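Local coordinates for protein 433aa long hypothetical phosphoribosylglycinamide formyl transferase (Pyrococcus horikoshii, PDB 2DWC) that is a PurT-like member of the ATP-grasp superfamily that binds adenosine-5'-diphosphate in its nucleotide pocket, at residues A114-A118 and S293-H297; R121-R125 and K198-E202. All coordinates share one frame; numbering follows the deposited sequence.

Interaction 1 (A114-A118 and S293-H297); sequences ATWIA and SPRPH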
loop_
_atom_site.group_PDB
_atom_site.type_symbol
_atom_site.label_atom_id
_atom_site.label_comp_id
_atom_site.label_asym_id
_atom_site.label_seq_id
_atom_site.Cartn_x
_atom_site.Cartn_y
_atom_site.Cartn_z
ATOM N N ALA B 114 -11.211 -19.113 -18.935
ATOM C CA ALA B 114 -11.546 -17.687 -19.024
ATOM C C ALA B 114 -10.529 -16.890 -19.799
ATOM O O ALA B 114 -10.892 -16.008 -20.562
ATOM C CB ALA B 114 -11.742 -17.068 -17.603
ATOM N N THR B 115 -9.245 -17.184 -19.615
ATOM C CA THR B 115 -8.220 -16.451 -20.347
ATOM C C THR B 115 -8.270 -16.831 -21.814
ATOM O O THR B 115 -8.152 -15.970 -22.699
ATOM C CB THR B 115 -6.836 -16.726 -19.741
ATOM O OG1 THR B 115 -6.807 -16.115 -18.448
ATOM C CG2 THR B 115 -5.699 -16.129 -20.595
ATOM N N TRP B 116 -8.519 -18.101 -22.076
ATOM C CA TRP B 116 -8.579 -18.569 -23.461
ATOM C C TRP B 116 -9.802 -17.968 -24.179
ATOM O O TRP B 116 -9.717 -17.627 -25.356
ATOM C CB TRP B 116 -8.611 -20.103 -23.438
ATOM C CG TRP B 116 -8.900 -20.766 -24.730
ATOM C CD1 TRP B 116 -7.997 -21.137 -25.694
ATOM C CD2 TRP B 116 -10.176 -21.243 -25.158
ATOM N NE1 TRP B 116 -8.645 -21.827 -26.705
ATOM C CE2 TRP B 116 -9.982 -21.908 -26.396
ATOM C CE3 TRP B 116 -11.467 -21.183 -24.610
ATOM C CZ2 TRP B 116 -11.035 -22.508 -27.091
ATOM C CZ3 TRP B 116 -12.518 -21.786 -25.311
ATOM C CH2 TRP B 116 -12.289 -22.433 -26.530
ATOM N N ILE B 117 -10.920 -17.805 -23.475
ATOM C CA ILE B 117 -12.093 -17.201 -24.085
ATOM C C ILE B 117 -11.883 -15.724 -24.346
ATOM O O ILE B 117 -12.052 -15.263 -25.466
ATOM C CB ILE B 117 -13.334 -17.333 -23.201
ATOM C CG1 ILE B 117 -13.830 -18.769 -23.226
ATOM C CG2 ILE B 117 -14.435 -16.346 -23.662
ATOM C CD1 ILE B 117 -15.055 -18.995 -22.357
ATOM N N ALA B 118 -11.443 -14.995 -23.319
ATOM C CA ALA B 118 -11.289 -13.553 -23.434
ATOM C C ALA B 118 -10.276 -13.075 -24.443
ATOM O O ALA B 118 -10.324 -11.920 -24.885
ATOM C CB ALA B 118 -10.969 -12.944 -22.034
ATOM N N SER B 293 -12.074 -8.486 -19.148
ATOM C CA SER B 293 -10.718 -8.975 -18.864
ATOM C C SER B 293 -10.884 -9.809 -17.600
ATOM O O SER B 293 -11.409 -9.332 -16.598
ATOM C CB SER B 293 -9.754 -7.819 -18.607
ATOM O OG SER B 293 -8.445 -8.337 -18.642
ATOM N N PRO B 294 -10.455 -11.090 -17.627
ATOM C CA PRO B 294 -10.607 -11.946 -16.450
ATOM C C PRO B 294 -9.490 -11.773 -15.414
ATOM O O PRO B 294 -8.907 -12.757 -14.955
ATOM C CB PRO B 294 -10.643 -13.343 -17.069
ATOM C CG PRO B 294 -9.607 -13.217 -18.147
ATOM C CD PRO B 294 -9.869 -11.849 -18.752
ATOM N N ARG B 295 -9.263 -10.521 -15.032
ATOM C CA ARG B 295 -8.201 -10.180 -14.078
ATOM C C ARG B 295 -8.278 -8.700 -13.841
ATOM O O ARG B 295 -9.015 -7.995 -14.534
ATOM C CB ARG B 295 -6.835 -10.521 -14.730
ATOM C CG ARG B 295 -6.566 -9.895 -16.118
ATOM C CD ARG B 295 -5.230 -10.493 -16.692
ATOM N NE ARG B 295 -5.426 -10.925 -18.059
ATOM C CZ ARG B 295 -5.656 -12.173 -18.487
ATOM N NH1 ARG B 295 -5.723 -13.278 -17.689
ATOM N NH2 ARG B 295 -5.887 -12.301 -19.777
ATOM N N PRO B 296 -7.498 -8.196 -12.873
ATOM C CA PRO B 296 -7.449 -6.766 -12.551
ATOM C C PRO B 296 -7.134 -6.038 -13.881
ATOM O O PRO B 296 -6.409 -6.558 -14.743
ATOM C CB PRO B 296 -6.272 -6.670 -11.579
ATOM C CG PRO B 296 -6.361 -7.964 -10.796
ATOM C CD PRO B 296 -6.752 -9.010 -11.871
ATOM N N HIS B 297 -7.671 -4.839 -14.039
ATOM C CA HIS B 297 -7.545 -4.088 -15.265
ATOM C C HIS B 297 -6.960 -2.704 -14.947
ATOM O O HIS B 297 -7.208 -2.159 -13.853
ATOM C CB HIS B 297 -8.963 -3.938 -15.849
ATOM C CG HIS B 297 -8.995 -3.405 -17.242
ATOM N ND1 HIS B 297 -8.418 -4.071 -18.304
ATOM C CD2 HIS B 297 -9.558 -2.285 -17.756
ATOM C CE1 HIS B 297 -8.622 -3.382 -19.413
ATOM N NE2 HIS B 297 -9.309 -2.295 -19.109
#
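Pro294 presses its ring against the flank of helix 112-118 on which Ala114 and Ala118, one turn apart, both direct their methyl groups toward it. Its three outer ring carbons divide the contact. CB of Pro294 meets CB of Ala114 at 3.9 Å, a purely apolar touch. Next comes CG of Pro294, which lies 3.9 Å from the carbonyl O of Ala114 and 4.0 Å from OG1 of Thr115. CD of Pro294 faces the next helical turn, where CB of Ala118 approaches it to 3.6 Å, the shortest apolar contact across the two segments. Pro294 is the centre of an inverse gamma turn, spanned by a weak backbone bond from Arg295 N to Ser293 O, just as the chain leaves strand 286-293. The contact joins the end of an ATP-grasp strand to a helix of the preATP-grasp domain, while Phe276 on the neighbouring strand 274-283 also touches Pro294. The polar half of the contact belongs to Arg295. Its CG stands between the backbone N and the carbonyl carbon (chi1 54°), and a further bend at chi3 carries the guanidinium alongside the proline, with Pro294 CG 3.7 Å above the guanidinium plane and displaced toward its rim. From there NH1 of Arg295 donates a fairly straight hydrogen bond (160°) to OG1 of Thr115 at 3.1 Å, the oxygen lying at the guanidinium edge and only 10° out of plane. Thr115 and Arg295 cross at about a right angle, and CG2 of Thr115 also lies 3.9 Å from NH2 of Arg295. Leu95 and Leu98 of helix 95-103 pack against Thr115 as well.

Interaction 2 (R121-R125 and K198-E202); sequences RERLR and KIIVE. With ADP (adenosine-5'-diphosphate), chain H.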
loop_
_atom_site.group_PDB
_atom_site.type_symbol
_atom_site.label_atom_id
_atom_site.label_comp_id
_atom_site.label_asym_id
_atom_site.label_seq_id
_atom_site.Cartn_x
_atom_site.Cartn_y
_atom_site.Cartn_z
ATOM N N ARG B 121 -11.829 -12.600 -29.814
ATOM C CA ARG B 121 -13.044 -11.803 -29.907
ATOM C C ARG B 121 -14.308 -12.572 -30.274
ATOM O O ARG B 121 -15.403 -12.205 -29.836
ATOM C CB ARG B 121 -12.859 -10.616 -30.860
ATOM C CG ARG B 121 -11.761 -9.644 -30.468
ATOM C CD ARG B 121 -11.924 -8.409 -31.294
ATOM N NE ARG B 121 -10.768 -7.537 -31.225
ATOM C CZ ARG B 121 -10.562 -6.631 -30.277
ATOM N NH1 ARG B 121 -11.438 -6.471 -29.291
ATOM N NH2 ARG B 121 -9.483 -5.860 -30.345
ATOM N N GLU B 122 -14.173 -13.647 -31.050
ATOM C CA GLU B 122 -15.351 -14.429 -31.423
ATOM C C GLU B 122 -15.807 -15.333 -30.273
ATOM O O GLU B 122 -16.985 -15.413 -29.952
ATOM C CB GLU B 122 -15.072 -15.281 -32.671
ATOM C CG GLU B 122 -16.296 -16.107 -33.051
ATOM C CD GLU B 122 -16.126 -16.846 -34.367
ATOM O OE1 GLU B 122 -17.122 -17.420 -34.848
ATOM O OE2 GLU B 122 -15.005 -16.849 -34.901
ATOM N N ARG B 123 -14.868 -16.027 -29.636
ATOM C CA ARG B 123 -15.260 -16.866 -28.523
ATOM C C ARG B 123 -15.910 -15.994 -27.428
ATOM O O ARG B 123 -16.897 -16.379 -26.816
ATOM C CB ARG B 123 -14.043 -17.611 -27.952
ATOM C CG ARG B 123 -13.396 -18.602 -28.930
ATOM C CD ARG B 123 -12.419 -19.555 -28.212
ATOM N NE ARG B 123 -11.162 -18.916 -27.806
ATOM C CZ ARG B 123 -9.995 -19.087 -28.431
ATOM N NH1 ARG B 123 -9.923 -19.878 -29.496
ATOM N NH2 ARG B 123 -8.894 -18.478 -27.991
ATOM N N LEU B 124 -15.353 -14.814 -27.208
ATOM C CA LEU B 124 -15.872 -13.924 -26.174
ATOM C C LEU B 124 -17.260 -13.388 -26.517
ATOM O O LEU B 124 -18.185 -13.475 -25.712
ATOM C CB LEU B 124 -14.927 -12.749 -25.970
ATOM C CG LEU B 124 -15.331 -11.812 -24.832
ATOM C CD1 LEU B 124 -15.530 -12.636 -23.549
ATOM C CD2 LEU B 124 -14.254 -10.740 -24.667
ATOM N N ARG B 125 -17.386 -12.825 -27.715
ATOM C CA ARG B 125 -18.672 -12.265 -28.125
ATOM C C ARG B 125 -19.749 -13.337 -28.097
ATOM O O ARG B 125 -20.852 -13.110 -27.593
ATOM C CB ARG B 125 -18.558 -11.624 -29.521
ATOM C CG ARG B 125 -19.861 -10.936 -30.017
ATOM C CD ARG B 125 -20.517 -9.988 -28.989
ATOM N NE ARG B 125 -19.663 -8.853 -28.579
ATOM C CZ ARG B 125 -19.755 -7.623 -29.063
ATOM N NH1 ARG B 125 -20.656 -7.340 -29.995
ATOM N NH2 ARG B 125 -18.977 -6.659 -28.579
ATOM N N LYS B 198 -9.562 -13.446 -39.473
ATOM C CA LYS B 198 -10.942 -13.363 -38.993
ATOM C C LYS B 198 -11.186 -11.957 -38.416
ATOM O O LYS B 198 -10.347 -11.413 -37.699
ATOM C CB LYS B 198 -11.172 -14.426 -37.918
ATOM C CG LYS B 198 -12.608 -14.545 -37.454
ATOM C CD LYS B 198 -13.299 -15.739 -38.083
ATOM C CE LYS B 198 -14.783 -15.724 -37.759
ATOM N NZ LYS B 198 -15.477 -17.003 -38.076
ATOM N N ILE B 199 -12.333 -11.362 -38.733
ATOM C CA ILE B 199 -12.629 -10.017 -38.259
ATOM C C ILE B 199 -14.049 -9.930 -37.719
ATOM O O ILE B 199 -14.939 -10.652 -38.195
ATOM C CB ILE B 199 -12.489 -8.986 -39.418
ATOM C CG1 ILE B 199 -11.019 -8.852 -39.834
ATOM C CG2 ILE B 199 -13.066 -7.645 -39.003
ATOM C CD1 ILE B 199 -10.789 -7.922 -41.026
ATOM N N ILE B 200 -14.262 -9.091 -36.698
ATOM C CA ILE B 200 -15.612 -8.899 -36.193
ATOM C C ILE B 200 -15.946 -7.466 -36.584
ATOM O O ILE B 200 -15.126 -6.555 -36.431
ATOM C CB ILE B 200 -15.752 -9.100 -34.637
ATOM C CG1 ILE B 200 -17.198 -8.822 -34.220
ATOM C CG2 ILE B 200 -14.782 -8.195 -33.884
ATOM C CD1 ILE B 200 -17.514 -9.072 -32.749
ATOM N N VAL B 201 -17.131 -7.289 -37.155
ATOM C CA VAL B 201 -17.595 -5.983 -37.590
ATOM C C VAL B 201 -18.746 -5.593 -36.684
ATOM O O VAL B 201 -19.739 -6.323 -36.598
ATOM C CB VAL B 201 -18.117 -6.029 -39.062
ATOM C CG1 VAL B 201 -18.598 -4.642 -39.474
ATOM C CG2 VAL B 201 -17.000 -6.497 -39.996
ATOM N N GLU B 202 -18.633 -4.443 -36.019
ATOM C CA GLU B 202 -19.676 -4.018 -35.089
ATOM C C GLU B 202 -20.298 -2.671 -35.406
ATOM O O GLU B 202 -19.618 -1.769 -35.892
ATOM C CB GLU B 202 -19.103 -3.891 -33.660
ATOM C CG GLU B 202 -18.379 -5.117 -33.142
ATOM C CD GLU B 202 -17.816 -4.893 -31.726
ATOM O OE1 GLU B 202 -16.964 -5.684 -31.290
ATOM O OE2 GLU B 202 -18.240 -3.923 -31.061
HETATM P PB ADP H . -9.455 -3.302 -27.169
HETATM O O1B ADP H . -9.143 -4.118 -25.974
HETATM O O2B ADP H . -9.131 -1.725 -27.241
HETATM O O3B ADP H . -9.644 -3.962 -28.624
HETATM P PA ADP H . -12.012 -2.658 -28.126
HETATM O O1A ADP H . -11.357 -2.737 -29.451
HETATM O O2A ADP H . -13.272 -3.654 -28.039
HETATM O O3A ADP H . -11.031 -3.083 -26.923
HETATM O "O5'" ADP H . -12.545 -1.177 -27.805
HETATM C "C5'" ADP H . -11.640 -0.071 -27.788
HETATM C "C4'" ADP H . -12.448 1.225 -27.835
HETATM O "O4'" ADP H . -13.006 1.473 -29.135
HETATM C "C3'" ADP H . -13.656 1.098 -26.908
HETATM O "O3'" ADP H . -13.241 1.354 -25.563
HETATM C "C2'" ADP H . -14.454 2.284 -27.443
HETATM O "O2'" ADP H . -13.795 3.500 -27.081
HETATM C "C1'" ADP H . -14.312 2.050 -28.948
HETATM N N9 ADP H . -15.306 1.062 -29.429
HETATM C C8 ADP H . -15.110 -0.243 -29.590
HETATM N N7 ADP H . -16.224 -0.806 -30.062
HETATM C C5 ADP H . -17.130 0.149 -30.205
HETATM C C6 ADP H . -18.456 0.176 -30.636
HETATM N N6 ADP H . -19.045 -0.933 -31.069
HETATM N N1 ADP H . -19.111 1.346 -30.636
HETATM C C2 ADP H . -18.525 2.462 -30.244
HETATM N N3 ADP H . -17.267 2.474 -29.833
HETATM C C4 ADP H . -16.551 1.345 -29.801
HETATM O O HOH W 1 -18.487 -3.889 -28.431
#
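Ile200 is the apolar centre of this contact, its two branches meeting arginines from successive turns of helix 121-132. Its CG2 touches CD of Arg121 at 3.9 Å, and its CD1 reaches CG of Arg125 at 4.1 Å, both arginine chains crossing it at about a right angle. The polar ends of Arg125 and Glu202 are buried as well. The Arg125 chain, bent at chi2 and chi3, brings NH2 to 3.5 Å from OE1 of Glu202, but the oxygen lies well out of the guanidinium plane, leaving a salt bridge of charges alone. Guanidinium and carboxylate planes are 50° apart. A water supplies the directed link: it accepts from NH2 of Arg125 in the guanidinium plane, at 2.8 Å, and donates to OE2 of Glu202. Ser137 OG bonds to both Arg125 NH1 and Glu202 OE2, and Lys162 NZ forms a salt bridge with Glu202 OE1. On the looser, partly exposed side, OE2 of Glu122 meets the end of Lys198 side-on, 3.1 Å from CE and 3.2 Å from NZ in a salt bridge, the chains crossing at about a right angle. On the pocket side, Arg121 stretches out from CG to NE, and its NE bonds to Ala163 O, helping fix the guanidinium. NH2 of Arg121 donates to O3B of ADP at 2.6 Å (158°), with a weaker bond from NH1 to this edge-on, in-plane oxygen. OE2 of Glu202 accepts from ADP N6 at 3.1 Å, an arrangement consistent with recognition of both ends of the nucleotide.

How the interactions relate
From the N terminus, the chain runs through helix 112-118, the first partner of interaction 1, and directly into helix 121-132, the first partner of interaction 2. Strand 199-203 then returns to the second helix, closing the shorter loop; only some ninety residues later does the turn after strand 286-293 reach the first helix and close the longer one. Interaction 2 is therefore wholly enclosed by interaction 1. Their centres lie about 15 Å apart, and the consecutive helices bridge them through a probable hydrogen bond from Arg123 to the backbone of Trp116. Through this helix pair the four-stranded antiparallel sheet and the end of strand 286-293 of the mixed sheet are tied to the same part of the chain.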